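Local coordinates for protein acetyl-CoA acetyltransferase (Elizabethkingia anophelis NUHP1, PDB 6BN2) that probably joins two acetyl-CoA molecules into acetoacetyl-CoA, and catalyses the reverse cleavage, as a thiolase-family acetyl-CoA acetyltransferase, at residues Lys282-Ala287 against Ala309-Thr314; Lys302-Ala307 against Ala392-Ile397. All blocks are in the same frame, centred on the assembly; numbering follows the deposited sequence.

Overall arrangement
Both contacts pack helix 300-311 against the large mixed sheet, within the C-terminal thiolase domain. Contact 2 uses the middle of the helix on strand 391-399. Contact 1 uses the helix end and the turn after it on strand 281-290, the neighbour of 391-399 in the sheet. Along the chain the segments alternate: 282-287, 302-307, 309-314, 392-397. The contact centres are about 8 Å apart. They join directly where S285 OG meets A307 O at 2.7 Å, probably as a hydrogen bond. One helix thus spans two antiparallel strands, part of the layered alpha/beta thiolase fold. Contact 1 reaches the second subunit; contact 2 runs toward the predicted catalytic C386.

Contact 1 of 2, residues Lys282-Ala287 against Ala309-Thr314; sequences KIVSYA and AKANLT
V284 overlaps A311 at the end of helix 300-311. Its CG1 methyl, anti to the backbone N (chi1 177°), meets A311 CB at 3.5 Å, tighter than usual for two carbons. The same A311 methyl also lies 3.3 Å from S285 OG, whose hydrogen-bond partner is A307 O. V284 and S285 can both face the helix because they form a classic beta bulge opposite V396. The helix closes at N312 with a Schellman motif, where N312 N bonds back to A309 O.

K310, the residue before A311, reaches along the strand. Its CB packs on S285 CB at 4.0 Å. The chain then bends at chi3 (76°), and NZ donates to Y286 O at 2.9 Å, nearly in line with the carbonyl (C=O...N 164°). A water takes the N-H of Y286 and a weak bond from K310 NZ. That water lies over the centre of one face of the Y286 ring, 3.4 Å above its plane.

K310 NZ also forms a salt bridge with D114 of the second subunit, whose carboxylate hydrogen-bonds to Y286 OH as well. The ammonium group therefore ties the Y286 carbonyl of the strand to the subunit interface, beside a small apolar patch.

Contact 2 of 2, residues Lys302-Ala307 against Ala392-Ile397; sequences KALPIA and ASAIVI
A394 is the central bump of this contact. Its methyl points from the strand into the backbone of helix 300-311, with CB 3.7 Å from L304 CA. It also touches the methyls around it: A303 CB at 4.0 Å, and A307 CB and L304 CB slightly farther off. The hollow it fills is thus floored by the backbone at L304 and rimmed by the side chains of A303, L304 and A307, about one helical turn in all.

The helix returns two bumps of its own. A303 CB drops between A392 and A394, 4.1 Å from A392 CB and over the peptide that joins A392 to S393. A307, one turn later, sets its CB between A394 and V396, 4.0 Å from V396 CG2. The valine branch beside its backbone N, CG2, does this touching, while CG1 lies anti to that N (chi1 177°). L304 lies to one side of the row and meets A394 through its CB.

Alternation along the strand explains the pattern. A392, A394 and V396 face the helix, while S393 and I395 face the other way, toward helix 98-111. S393 OG hydrogen-bonds to D288 of strand 281-290. The axes cross at -34° with a closest approach of 6.9 Å, a close fit made possible by small side chains.

No hydrogen bond joins the two segments. Backbone bonds run within the helix, as from A307 N to A303 O, and between strands, as for V396 with V284. The A392 side chain lies about 5 Å from that of C386, a predicted active-site proton acceptor. Apolar packing, mostly of alanine methyls, therefore joins helix to sheet, and only its A392 end comes close to C386.

Contact 1 of 2, residues Lys282-Ala287 against Ala309-Thr314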
loop_
_atom_site.group_PDB
_atom_site.type_symbol
_atom_site.label_atom_id
_atom_site.label_comp_id
_atom_site.label_asym_id
_atom_site.label_seq_id
_atom_site.Cartn_x
_atom_site.Cartn_y
_atom_site.Cartn_z
ATOM N N LYS A 282 6.881 21.074 -11.934
ATOM C CA LYS A 282 5.579 21.205 -11.289
ATOM C C LYS A 282 4.721 20.023 -11.707
ATOM O O LYS A 282 4.757 19.611 -12.866
ATOM C CB LYS A 282 4.915 22.529 -11.707
ATOM C CG LYS A 282 3.491 22.707 -11.210
ATOM C CD LYS A 282 2.995 24.104 -11.601
ATOM C CE LYS A 282 1.486 24.143 -11.763
ATOM N NZ LYS A 282 1.018 25.533 -12.073
ATOM N N ILE A 283 3.967 19.449 -10.770
ATOM C CA ILE A 283 3.008 18.409 -11.139
ATOM C C ILE A 283 1.753 19.107 -11.645
ATOM O O ILE A 283 1.137 19.888 -10.919
ATOM C CB ILE A 283 2.694 17.480 -9.959
ATOM C CG1 ILE A 283 3.943 16.663 -9.601
ATOM C CG2 ILE A 283 1.532 16.542 -10.319
ATOM C CD1 ILE A 283 3.794 15.817 -8.314
ATOM N N VAL A 284 1.391 18.858 -12.900
ATOM C CA VAL A 284 0.256 19.559 -13.497
ATOM C C VAL A 284 -1.049 18.813 -13.238
ATOM O O VAL A 284 -2.046 19.420 -12.825
ATOM C CB VAL A 284 0.489 19.754 -15.004
ATOM C CG1 VAL A 284 -0.718 20.427 -15.640
ATOM C CG2 VAL A 284 1.761 20.576 -15.247
ATOM N N SER A 285 -1.039 17.502 -13.480
ATOM C CA SER A 285 -2.220 16.663 -13.330
ATOM C C SER A 285 -1.794 15.203 -13.316
ATOM O O SER A 285 -0.640 14.861 -13.600
ATOM C CB SER A 285 -3.220 16.897 -14.460
ATOM O OG SER A 285 -2.629 16.475 -15.686
ATOM N N TYR A 286 -2.757 14.339 -13.007
ATOM C CA TYR A 286 -2.489 12.906 -12.954
ATOM C C TYR A 286 -3.831 12.198 -13.014
ATOM O O TYR A 286 -4.881 12.805 -12.780
ATOM C CB TYR A 286 -1.707 12.495 -11.678
ATOM C CG TYR A 286 -2.265 13.213 -10.481
ATOM C CD1 TYR A 286 -3.415 12.746 -9.854
ATOM C CD2 TYR A 286 -1.699 14.397 -10.030
ATOM C CE1 TYR A 286 -3.988 13.441 -8.810
ATOM C CE2 TYR A 286 -2.262 15.099 -8.978
ATOM C CZ TYR A 286 -3.404 14.613 -8.377
ATOM O OH TYR A 286 -4.003 15.314 -7.347
ATOM N N ALA A 287 -3.785 10.902 -13.317
ATOM C CA ALA A 287 -5.029 10.142 -13.421
ATOM C C ALA A 287 -4.731 8.653 -13.390
ATOM O O ALA A 287 -3.649 8.210 -13.789
ATOM C CB ALA A 287 -5.795 10.467 -14.719
ATOM N N ALA A 309 -6.825 15.903 -20.053
ATOM C CA ALA A 309 -8.034 16.706 -19.915
ATOM C C ALA A 309 -8.044 17.455 -18.588
ATOM O O ALA A 309 -8.467 18.617 -18.522
ATOM C CB ALA A 309 -9.273 15.824 -20.052
ATOM N N LYS A 310 -7.568 16.810 -17.526
ATOM C CA LYS A 310 -7.470 17.486 -16.237
ATOM C C LYS A 310 -6.478 18.643 -16.284
ATOM O O LYS A 310 -6.688 19.661 -15.614
ATOM C CB LYS A 310 -7.091 16.473 -15.155
ATOM C CG LYS A 310 -8.240 15.505 -14.865
ATOM C CD LYS A 310 -7.791 14.409 -13.903
ATOM C CE LYS A 310 -7.694 14.928 -12.465
ATOM N NZ LYS A 310 -7.266 13.828 -11.529
ATOM N N ALA A 311 -5.414 18.520 -17.082
ATOM C CA ALA A 311 -4.442 19.596 -17.264
ATOM C C ALA A 311 -4.906 20.674 -18.234
ATOM O O ALA A 311 -4.225 21.697 -18.355
ATOM C CB ALA A 311 -3.112 19.028 -17.765
ATOM N N ASN A 312 -6.035 20.476 -18.921
ATOM C CA ASN A 312 -6.467 21.354 -20.018
ATOM C C ASN A 312 -5.395 21.454 -21.103
ATOM O O ASN A 312 -5.157 22.522 -21.682
ATOM C CB ASN A 312 -6.860 22.745 -19.514
ATOM C CG ASN A 312 -8.098 22.711 -18.636
ATOM O OD1 ASN A 312 -9.157 22.252 -19.058
ATOM N ND2 ASN A 312 -7.960 23.173 -17.402
ATOM N N LEU A 313 -4.755 20.324 -21.391
ATOM C CA LEU A 313 -3.726 20.223 -22.410
ATOM C C LEU A 313 -4.130 19.166 -23.429
ATOM O O LEU A 313 -4.969 18.307 -23.166
ATOM C CB LEU A 313 -2.358 19.857 -21.807
ATOM C CG LEU A 313 -1.749 20.917 -20.896
ATOM C CD1 LEU A 313 -0.495 20.344 -20.237
ATOM C CD2 LEU A 313 -1.418 22.179 -21.699
ATOM N N THR A 314 -3.539 19.253 -24.610
ATOM C CA THR A 314 -3.724 18.228 -25.620
ATOM C C THR A 314 -2.447 17.427 -25.772
ATOM O O THR A 314 -1.376 17.813 -25.295
ATOM C CB THR A 314 -4.104 18.834 -26.973
ATOM O OG1 THR A 314 -2.974 19.563 -27.489
ATOM C CG2 THR A 314 -5.293 19.772 -26.833
HETATM O O HOH W 1 -4.798 15.920 -11.367
#

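Contact 2 of 2, residues Lys302-Ala307 against Ala392-Ile397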
loop_
_atom_site.group_PDB
_atom_site.type_symbol
_atom_site.label_atom_id
_atom_site.label_comp_id
_atom_site.label_asym_id
_atom_site.label_seq_id
_atom_site.Cartn_x
_atom_site.Cartn_y
_atom_site.Cartn_z
ATOM N N LYS A 302 -5.533 4.823 -22.139
ATOM C CA LYS A 302 -6.753 5.334 -21.518
ATOM C C LYS A 302 -6.452 6.342 -20.408
ATOM O O LYS A 302 -7.172 7.341 -20.268
ATOM C CB LYS A 302 -7.585 4.169 -20.957
ATOM C CG LYS A 302 -8.952 4.590 -20.400
ATOM C CD LYS A 302 -9.734 3.404 -19.828
ATOM C CE LYS A 302 -11.090 3.871 -19.314
ATOM N NZ LYS A 302 -11.899 2.745 -18.724
ATOM N N ALA A 303 -5.394 6.110 -19.620
ATOM C CA ALA A 303 -5.112 6.995 -18.488
ATOM C C ALA A 303 -4.567 8.345 -18.939
ATOM O O ALA A 303 -4.935 9.381 -18.372
ATOM C CB ALA A 303 -4.119 6.330 -17.520
ATOM N N LEU A 304 -3.670 8.360 -19.934
ATOM C CA LEU A 304 -3.047 9.630 -20.313
ATOM C C LEU A 304 -4.064 10.665 -20.796
ATOM O O LEU A 304 -3.987 11.824 -20.352
ATOM C CB LEU A 304 -1.937 9.397 -21.353
ATOM C CG LEU A 304 -1.308 10.700 -21.854
ATOM C CD1 LEU A 304 -0.664 11.455 -20.701
ATOM C CD2 LEU A 304 -0.272 10.392 -22.918
ATOM N N PRO A 305 -5.035 10.337 -21.658
ATOM C CA PRO A 305 -6.028 11.353 -22.038
ATOM C C PRO A 305 -6.798 11.921 -20.862
ATOM O O PRO A 305 -7.167 13.102 -20.899
ATOM C CB PRO A 305 -6.952 10.597 -23.007
ATOM C CG PRO A 305 -6.030 9.554 -23.618
ATOM C CD PRO A 305 -5.185 9.100 -22.450
ATOM N N ILE A 306 -7.047 11.130 -19.812
ATOM C CA ILE A 306 -7.729 11.677 -18.638
ATOM C C ILE A 306 -6.858 12.728 -17.969
ATOM O O ILE A 306 -7.332 13.815 -17.602
ATOM C CB ILE A 306 -8.106 10.559 -17.650
ATOM C CG1 ILE A 306 -9.022 9.538 -18.325
ATOM C CG2 ILE A 306 -8.793 11.178 -16.431
ATOM C CD1 ILE A 306 -9.336 8.339 -17.445
ATOM N N ALA A 307 -5.573 12.414 -17.794
ATOM C CA ALA A 307 -4.653 13.379 -17.196
ATOM C C ALA A 307 -4.536 14.625 -18.062
ATOM O O ALA A 307 -4.494 15.748 -17.543
ATOM C CB ALA A 307 -3.278 12.743 -16.968
ATOM N N ALA A 392 -3.754 1.474 -15.302
ATOM C CA ALA A 392 -2.589 2.287 -15.593
ATOM C C ALA A 392 -2.720 3.591 -14.829
ATOM O O ALA A 392 -3.815 3.995 -14.430
ATOM C CB ALA A 392 -2.426 2.574 -17.103
ATOM N N SER A 393 -1.584 4.242 -14.620
ATOM C CA SER A 393 -1.544 5.576 -14.043
ATOM C C SER A 393 -0.808 6.483 -15.015
ATOM O O SER A 393 0.002 6.012 -15.810
ATOM C CB SER A 393 -0.828 5.553 -12.672
ATOM O OG SER A 393 -1.595 4.818 -11.711
ATOM N N ALA A 394 -1.105 7.782 -14.956
ATOM C CA ALA A 394 -0.439 8.753 -15.821
ATOM C C ALA A 394 -0.262 10.062 -15.070
ATOM O O ALA A 394 -1.090 10.431 -14.231
ATOM C CB ALA A 394 -1.243 9.013 -17.109
ATOM N N ILE A 395 0.809 10.788 -15.395
ATOM C CA ILE A 395 1.078 12.058 -14.738
ATOM C C ILE A 395 1.661 13.023 -15.766
ATOM O O ILE A 395 2.418 12.619 -16.657
ATOM C CB ILE A 395 2.009 11.859 -13.519
ATOM C CG1 ILE A 395 2.166 13.157 -12.723
ATOM C CG2 ILE A 395 3.389 11.271 -13.951
ATOM C CD1 ILE A 395 2.873 12.924 -11.371
ATOM N N VAL A 396 1.255 14.290 -15.672
ATOM C CA VAL A 396 1.746 15.364 -16.536
ATOM C C VAL A 396 2.553 16.315 -15.669
ATOM O O VAL A 396 2.081 16.738 -14.606
ATOM C CB VAL A 396 0.571 16.094 -17.220
ATOM C CG1 VAL A 396 1.086 17.267 -18.068
ATOM C CG2 VAL A 396 -0.233 15.111 -18.073
ATOM N N ILE A 397 3.773 16.653 -16.107
ATOM C CA ILE A 397 4.594 17.576 -15.336
ATOM C C ILE A 397 5.042 18.710 -16.238
ATOM O O ILE A 397 5.037 18.603 -17.467
ATOM C CB ILE A 397 5.821 16.903 -14.681
ATOM C CG1 ILE A 397 6.799 16.399 -15.738
ATOM C CG2 ILE A 397 5.388 15.794 -13.714
ATOM C CD1 ILE A 397 8.100 15.827 -15.139
#